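Local coordinates for probable M18 family aminopeptidase 1 (Thermotoga maritima, PDB 2GLF), which probably acts as a zinc-dependent aminopeptidase that removes residues from the N-terminus of peptides, at residues K41-L52 / T63-I73. Sequence-based numbering, arbitrary orientation.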
ATOM      1  N   LYS A  41      13.349   9.409 -56.091  1.00 21.42           N
ATOM      2  CA  LYS A  41      13.224  10.236 -57.280  1.00 21.62           C
ATOM      3  C   LYS A  41      14.318   9.845 -58.262  1.00 20.70           C
ATOM      4  O   LYS A  41      14.044   9.607 -59.432  1.00 20.34           O
ATOM      5  CB  LYS A  41      13.343  11.722 -56.933  1.00 32.74           C
ATOM      6  CG  LYS A  41      13.143  12.640 -58.134  1.00 32.47           C
ATOM      7  CD  LYS A  41      13.240  14.114 -57.756  1.00 33.72           C
ATOM      8  CE  LYS A  41      12.989  15.020 -58.960  1.00 35.02           C
ATOM      9  NZ  LYS A  41      13.984  14.808 -60.045  1.00 37.19           N
ATOM     10  N   ARG A  42      15.556   9.772 -57.778  1.00 16.81           N
ATOM     11  CA  ARG A  42      16.692   9.392 -58.614  1.00 16.59           C
ATOM     12  C   ARG A  42      16.386   8.098 -59.354  1.00 16.65           C
ATOM     13  O   ARG A  42      16.530   8.024 -60.573  1.00 16.91           O
ATOM     14  CB  ARG A  42      17.946   9.202 -57.753  1.00 31.22           C
ATOM     15  CG  ARG A  42      19.036   8.382 -58.422  1.00 30.45           C
ATOM     16  CD  ARG A  42      20.152   8.050 -57.466  1.00 30.27           C
ATOM     17  NE  ARG A  42      20.746   6.754 -57.776  1.00 35.12           N
ATOM     18  CZ  ARG A  42      20.134   5.588 -57.586  1.00 37.88           C
ATOM     19  NH1 ARG A  42      18.907   5.555 -57.082  1.00 40.63           N
ATOM     20  NH2 ARG A  42      20.741   4.451 -57.900  1.00 38.67           N
ATOM     21  N   ILE A  43      15.979   7.077 -58.607  1.00 17.92           N
ATOM     22  CA  ILE A  43      15.631   5.784 -59.185  1.00 18.16           C
ATOM     23  C   ILE A  43      14.555   5.980 -60.248  1.00 17.98           C
ATOM     24  O   ILE A  43      14.590   5.354 -61.309  1.00 17.57           O
ATOM     25  CB  ILE A  43      15.090   4.829 -58.101  1.00 28.40           C
ATOM     26  CG1 ILE A  43      16.234   4.386 -57.192  1.00 28.33           C
ATOM     27  CG2 ILE A  43      14.377   3.638 -58.745  1.00 26.87           C
ATOM     28  CD1 ILE A  43      15.788   3.549 -56.023  1.00 28.80           C
ATOM     29  N   LEU A  44      13.599   6.853 -59.951  1.00 29.88           N
ATOM     30  CA  LEU A  44      12.515   7.142 -60.877  1.00 30.02           C
ATOM     31  C   LEU A  44      12.984   7.974 -62.071  1.00 30.57           C
ATOM     32  O   LEU A  44      12.412   7.880 -63.155  1.00 30.80           O
ATOM     33  CB  LEU A  44      11.377   7.873 -60.157  1.00 14.07           C
ATOM     34  CG  LEU A  44      10.520   7.048 -59.192  1.00 12.66           C
ATOM     35  CD1 LEU A  44       9.462   7.939 -58.539  1.00 10.90           C
ATOM     36  CD2 LEU A  44       9.864   5.893 -59.954  1.00 10.90           C
ATOM     37  N   ASP A  45      14.011   8.797 -61.879  1.00 38.08           N
ATOM     38  CA  ASP A  45      14.497   9.601 -62.984  1.00 38.75           C
ATOM     39  C   ASP A  45      15.120   8.687 -64.020  1.00 40.03           C
ATOM     40  O   ASP A  45      15.019   8.949 -65.216  1.00 41.42           O
ATOM     41  CB  ASP A  45      15.461  10.671 -62.493  1.00 25.34           C
ATOM     42  CG  ASP A  45      14.738  11.800 -61.785  1.00 25.23           C
ATOM     43  OD1 ASP A  45      13.612  12.131 -62.213  1.00 26.53           O
ATOM     44  OD2 ASP A  45      15.285  12.359 -60.814  1.00 24.56           O
ATOM     45  N   GLU A  46      15.766   7.615 -63.566  1.00 34.65           N
ATOM     46  CA  GLU A  46      16.283   6.616 -64.494  1.00 35.11           C
ATOM     47  C   GLU A  46      14.943   5.908 -64.727  1.00 35.34           C
ATOM     48  O   GLU A  46      13.899   6.478 -64.419  1.00 36.71           O
ATOM     49  CB  GLU A  46      17.240   5.657 -63.803  1.00 54.76           C
ATOM     50  CG  GLU A  46      18.309   6.316 -62.977  1.00 59.65           C
ATOM     51  CD  GLU A  46      19.184   5.294 -62.272  1.00 66.80           C
ATOM     52  OE1 GLU A  46      18.633   4.429 -61.557  1.00 70.38           O
ATOM     53  OE2 GLU A  46      20.420   5.354 -62.430  1.00 69.89           O
ATOM     54  N   SER A  47      14.925   4.685 -65.233  1.00 41.06           N
ATOM     55  CA  SER A  47      13.632   4.027 -65.430  1.00 41.03           C
ATOM     56  C   SER A  47      12.736   4.801 -66.400  1.00 41.14           C
ATOM     57  O   SER A  47      11.796   4.244 -66.966  1.00 41.70           O
ATOM     58  CB  SER A  47      12.901   3.879 -64.089  1.00 26.82           C
ATOM     59  OG  SER A  47      13.658   3.109 -63.177  1.00 25.54           O
ATOM     60  N   GLY A  48      13.012   6.090 -66.563  1.00 25.26           N
ATOM     61  CA  GLY A  48      12.250   6.906 -67.488  1.00 24.91           C
ATOM     62  C   GLY A  48      11.010   7.625 -67.000  1.00 24.83           C
ATOM     63  O   GLY A  48      10.064   7.808 -67.765  1.00 25.45           O
ATOM     64  N   PHE A  49      10.988   8.043 -65.745  1.00 18.05           N
ATOM     65  CA  PHE A  49       9.825   8.754 -65.242  1.00 17.17           C
ATOM     66  C   PHE A  49      10.059  10.252 -65.364  1.00 17.67           C
ATOM     67  O   PHE A  49      11.208  10.706 -65.432  1.00 17.94           O
ATOM     68  CB  PHE A  49       9.574   8.423 -63.769  1.00 21.17           C
ATOM     69  CG  PHE A  49       8.841   7.131 -63.535  1.00 20.42           C
ATOM     70  CD1 PHE A  49       9.407   5.914 -63.890  1.00 19.64           C
ATOM     71  CD2 PHE A  49       7.604   7.133 -62.891  1.00 19.13           C
ATOM     72  CE1 PHE A  49       8.754   4.717 -63.597  1.00 19.35           C
ATOM     73  CE2 PHE A  49       6.943   5.945 -62.595  1.00 16.14           C
ATOM     74  CZ  PHE A  49       7.518   4.735 -62.946  1.00 19.26           C
ATOM     75  N   VAL A  50       8.971  11.018 -65.388  1.00 25.41           N
ATOM     76  CA  VAL A  50       9.058  12.473 -65.456  1.00 26.20           C
ATOM     77  C   VAL A  50       8.011  13.102 -64.550  1.00 26.99           C
ATOM     78  O   VAL A  50       6.948  12.522 -64.308  1.00 27.13           O
ATOM     79  CB  VAL A  50       8.852  13.012 -66.887  1.00 31.48           C
ATOM     80  CG1 VAL A  50      10.014  12.599 -67.763  1.00 30.71           C
ATOM     81  CG2 VAL A  50       7.534  12.507 -67.454  1.00 29.63           C
ATOM     82  N   PRO A  51       8.298  14.307 -64.038  1.00 27.98           N
ATOM     83  CA  PRO A  51       7.400  15.048 -63.147  1.00 29.17           C
ATOM     84  C   PRO A  51       6.019  15.277 -63.760  1.00 30.93           C
ATOM     85  O   PRO A  51       5.909  15.887 -64.824  1.00 31.14           O
ATOM     86  CB  PRO A  51       8.133  16.372 -62.942  1.00 13.06           C
ATOM     87  CG  PRO A  51       9.561  16.010 -63.138  1.00 11.33           C
ATOM     88  CD  PRO A  51       9.513  15.087 -64.315  1.00 11.97           C
ATOM     89  N   LEU A  52       4.971  14.795 -63.097  1.00 31.38           N
ATOM     90  CA  LEU A  52       3.609  15.008 -63.589  1.00 34.40           C
ATOM     91  C   LEU A  52       3.504  16.494 -63.933  1.00 36.95           C
ATOM     92  O   LEU A  52       4.249  17.305 -63.387  1.00 38.38           O
ATOM     93  CB  LEU A  52       2.593  14.652 -62.498  1.00 24.11           C
ATOM     94  CG  LEU A  52       1.111  14.783 -62.852  1.00 23.28           C
ATOM     95  CD1 LEU A  52       0.800  13.851 -63.996  1.00 24.79           C
ATOM     96  CD2 LEU A  52       0.245  14.441 -61.648  1.00 23.10           C
ATOM     97  N   THR A  63       4.178   7.754 -67.180  1.00 34.32           N
ATOM     98  CA  THR A  63       5.069   7.134 -66.208  1.00 31.73           C
ATOM     99  C   THR A  63       5.555   8.355 -65.430  1.00 30.78           C
ATOM    100  O   THR A  63       6.701   8.791 -65.544  1.00 30.67           O
ATOM    101  CB  THR A  63       6.245   6.423 -66.895  1.00 44.45           C
ATOM    102  OG1 THR A  63       6.950   7.355 -67.721  1.00 42.96           O
ATOM    103  CG2 THR A  63       5.740   5.280 -67.756  1.00 43.64           C
ATOM    104  N   VAL A  64       4.642   8.905 -64.639  1.00 28.08           N
ATOM    105  CA  VAL A  64       4.893  10.117 -63.878  1.00 26.63           C
ATOM    106  C   VAL A  64       5.049   9.953 -62.384  1.00 25.95           C
ATOM    107  O   VAL A  64       4.847   8.872 -61.835  1.00 26.41           O
ATOM    108  CB  VAL A  64       3.752  11.113 -64.095  1.00 16.08           C
ATOM    109  CG1 VAL A  64       3.673  11.506 -65.565  1.00 15.06           C
ATOM    110  CG2 VAL A  64       2.443  10.485 -63.634  1.00 14.10           C
ATOM    111  N   TYR A  65       5.402  11.054 -61.732  1.00 18.79           N
ATOM    112  CA  TYR A  65       5.556  11.076 -60.292  1.00 17.86           C
ATOM    113  C   TYR A  65       5.467  12.506 -59.797  1.00 17.51           C
ATOM    114  O   TYR A  65       5.894  13.436 -60.472  1.00 18.48           O
ATOM    115  CB  TYR A  65       6.896  10.453 -59.869  1.00 23.97           C
ATOM    116  CG  TYR A  65       8.119  11.258 -60.233  1.00 22.48           C
ATOM    117  CD1 TYR A  65       8.383  12.489 -59.622  1.00 20.09           C
ATOM    118  CD2 TYR A  65       9.022  10.790 -61.191  1.00 19.83           C
ATOM    119  CE1 TYR A  65       9.515  13.238 -59.962  1.00 20.26           C
ATOM    120  CE2 TYR A  65      10.159  11.527 -61.537  1.00 18.59           C
ATOM    121  CZ  TYR A  65      10.397  12.751 -60.923  1.00 20.25           C
ATOM    122  OH  TYR A  65      11.492  13.502 -61.299  1.00 20.19           O
ATOM    123  N   ALA A  66       4.901  12.679 -58.613  1.00 24.16           N
ATOM    124  CA  ALA A  66       4.768  13.994 -58.021  1.00 24.26           C
ATOM    125  C   ALA A  66       5.448  13.981 -56.662  1.00 24.80           C
ATOM    126  O   ALA A  66       5.203  13.089 -55.847  1.00 24.80           O
ATOM    127  CB  ALA A  66       3.304  14.347 -57.867  1.00  5.76           C
ATOM    128  N   VAL A  67       6.324  14.952 -56.431  1.00 28.87           N
ATOM    129  CA  VAL A  67       7.019  15.067 -55.156  1.00 29.52           C
ATOM    130  C   VAL A  67       6.212  16.089 -54.373  1.00 29.95           C
ATOM    131  O   VAL A  67       5.969  17.180 -54.874  1.00 29.77           O
ATOM    132  CB  VAL A  67       8.449  15.606 -55.346  1.00 22.18           C
ATOM    133  CG1 VAL A  67       9.168  15.675 -54.002  1.00 22.18           C
ATOM    134  CG2 VAL A  67       9.206  14.723 -56.317  1.00 22.18           C
ATOM    135  N   ASN A  68       5.776  15.749 -53.164  1.00 46.99           N
ATOM    136  CA  ASN A  68       4.991  16.696 -52.380  1.00 46.88           C
ATOM    137  C   ASN A  68       5.851  17.875 -51.938  1.00 47.42           C
ATOM    138  O   ASN A  68       5.866  18.914 -52.601  1.00 48.97           O
ATOM    139  CB  ASN A  68       4.362  16.011 -51.163  1.00 20.29           C
ATOM    140  CG  ASN A  68       3.400  16.921 -50.415  1.00 18.20           C
ATOM    141  OD1 ASN A  68       2.515  16.454 -49.696  1.00 17.80           O
ATOM    142  ND2 ASN A  68       3.576  18.226 -50.572  1.00 17.80           N
ATOM    143  N   ARG A  69       6.562  17.738 -50.825  1.00 20.00           N
ATOM    144  CA  ARG A  69       7.409  18.837 -50.378  1.00 19.60           C
ATOM    145  C   ARG A  69       8.803  18.341 -50.031  1.00 19.51           C
ATOM    146  O   ARG A  69       9.445  18.834 -49.096  1.00 19.52           O
ATOM    147  CB  ARG A  69       6.786  19.548 -49.175  1.00 20.29           C
ATOM    148  CG  ARG A  69       5.590  20.439 -49.518  1.00 19.49           C
ATOM    149  CD  ARG A  69       5.072  21.127 -48.265  1.00 19.97           C
ATOM    150  NE  ARG A  69       3.988  22.082 -48.506  1.00 18.58           N
ATOM    151  CZ  ARG A  69       2.799  21.772 -49.017  1.00 19.23           C
ATOM    152  NH1 ARG A  69       2.518  20.522 -49.363  1.00 17.32           N
ATOM    153  NH2 ARG A  69       1.878  22.713 -49.158  1.00 19.62           N
ATOM    154  N   GLY A  70       9.271  17.370 -50.810  1.00 22.60           N
ATOM    155  CA  GLY A  70      10.586  16.807 -50.575  1.00 21.01           C
ATOM    156  C   GLY A  70      10.495  15.797 -49.455  1.00 20.97           C
ATOM    157  O   GLY A  70      11.510  15.311 -48.964  1.00 21.85           O
ATOM    158  N   LYS A  71       9.269  15.478 -49.054  1.00 14.68           N
ATOM    159  CA  LYS A  71       9.038  14.525 -47.979  1.00 14.40           C
ATOM    160  C   LYS A  71       8.020  13.461 -48.370  1.00 14.42           C
ATOM    161  O   LYS A  71       7.826  12.486 -47.657  1.00 15.19           O
ATOM    162  CB  LYS A  71       8.558  15.258 -46.726  1.00 16.08           C
ATOM    163  CG  LYS A  71       9.550  16.258 -46.175  1.00 17.09           C
ATOM    164  CD  LYS A  71       8.972  16.980 -44.976  1.00 16.46           C
ATOM    165  CE  LYS A  71       9.967  17.963 -44.403  1.00 17.46           C
ATOM    166  NZ  LYS A  71       9.441  18.676 -43.202  1.00 17.07           N
ATOM    167  N   ALA A  72       7.363  13.653 -49.502  1.00 20.91           N
ATOM    168  CA  ALA A  72       6.380  12.689 -49.967  1.00 19.75           C
ATOM    169  C   ALA A  72       6.490  12.603 -51.478  1.00 20.11           C
ATOM    170  O   ALA A  72       6.897  13.561 -52.132  1.00 21.12           O
ATOM    171  CB  ALA A  72       4.989  13.127 -49.562  1.00  7.55           C
ATOM    172  N   ILE A  73       6.136  11.462 -52.046  1.00 15.42           N
ATOM    173  CA  ILE A  73       6.232  11.327 -53.484  1.00 15.08           C
ATOM    174  C   ILE A  73       5.364  10.189 -54.006  1.00 15.89           C
ATOM    175  O   ILE A  73       5.448   9.053 -53.541  1.00 16.26           O
ATOM    176  CB  ILE A  73       7.704  11.116 -53.898  1.00 21.55           C
ATOM    177  CG1 ILE A  73       7.830  11.101 -55.418  1.00 20.90           C
ATOM    178  CG2 ILE A  73       8.236   9.829 -53.288  1.00 22.15           C
ATOM    179  CD1 ILE A  73       9.257  10.958 -55.903  1.00 20.74           C
TER
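Y65 reaches from strand 64-67 to a charged pair on helix 33-45. Its hydroxyl donates to the syn lone pair of D45 OD1 (OH to OD1 2.7 Å). K41 NZ forms a salt bridge with D45 OD2 at 2.9 Å and gives a weak hydrogen bond to Y65 OH. Y65 CG sits between the backbone N and the carbonyl carbon (chi1 69°), which stands the ring against the helix. V50 C and P51 N lie over one ring face, and F49 CB meets the ring edge. A leucine here would probably leave D45 OD1 without its hydroxyl partner and open a gap beside P51.

The F49 ring is sandwiched: L44 CD2 covers one face, T63 CB the other in a CH-pi contact. V64 O sits at its edge.

The backbones pair as parallel strands. V50 N bonds T63 O in the carbonyl plane (3.2 Å), and L52 N bonds Y65 O (3.1 Å). T63 OG1 donates to G48 O.

Strand 50-51 is one of the two edge strands of the mixed sheet within this chain. On its other side strand 64-67 pairs antiparallel with strand 73-77. Helix 33-45 lies over this part of the sheet, with L44 touching A75. L262 of helix 248-263 touches F49. Helix 292-303 meets L52.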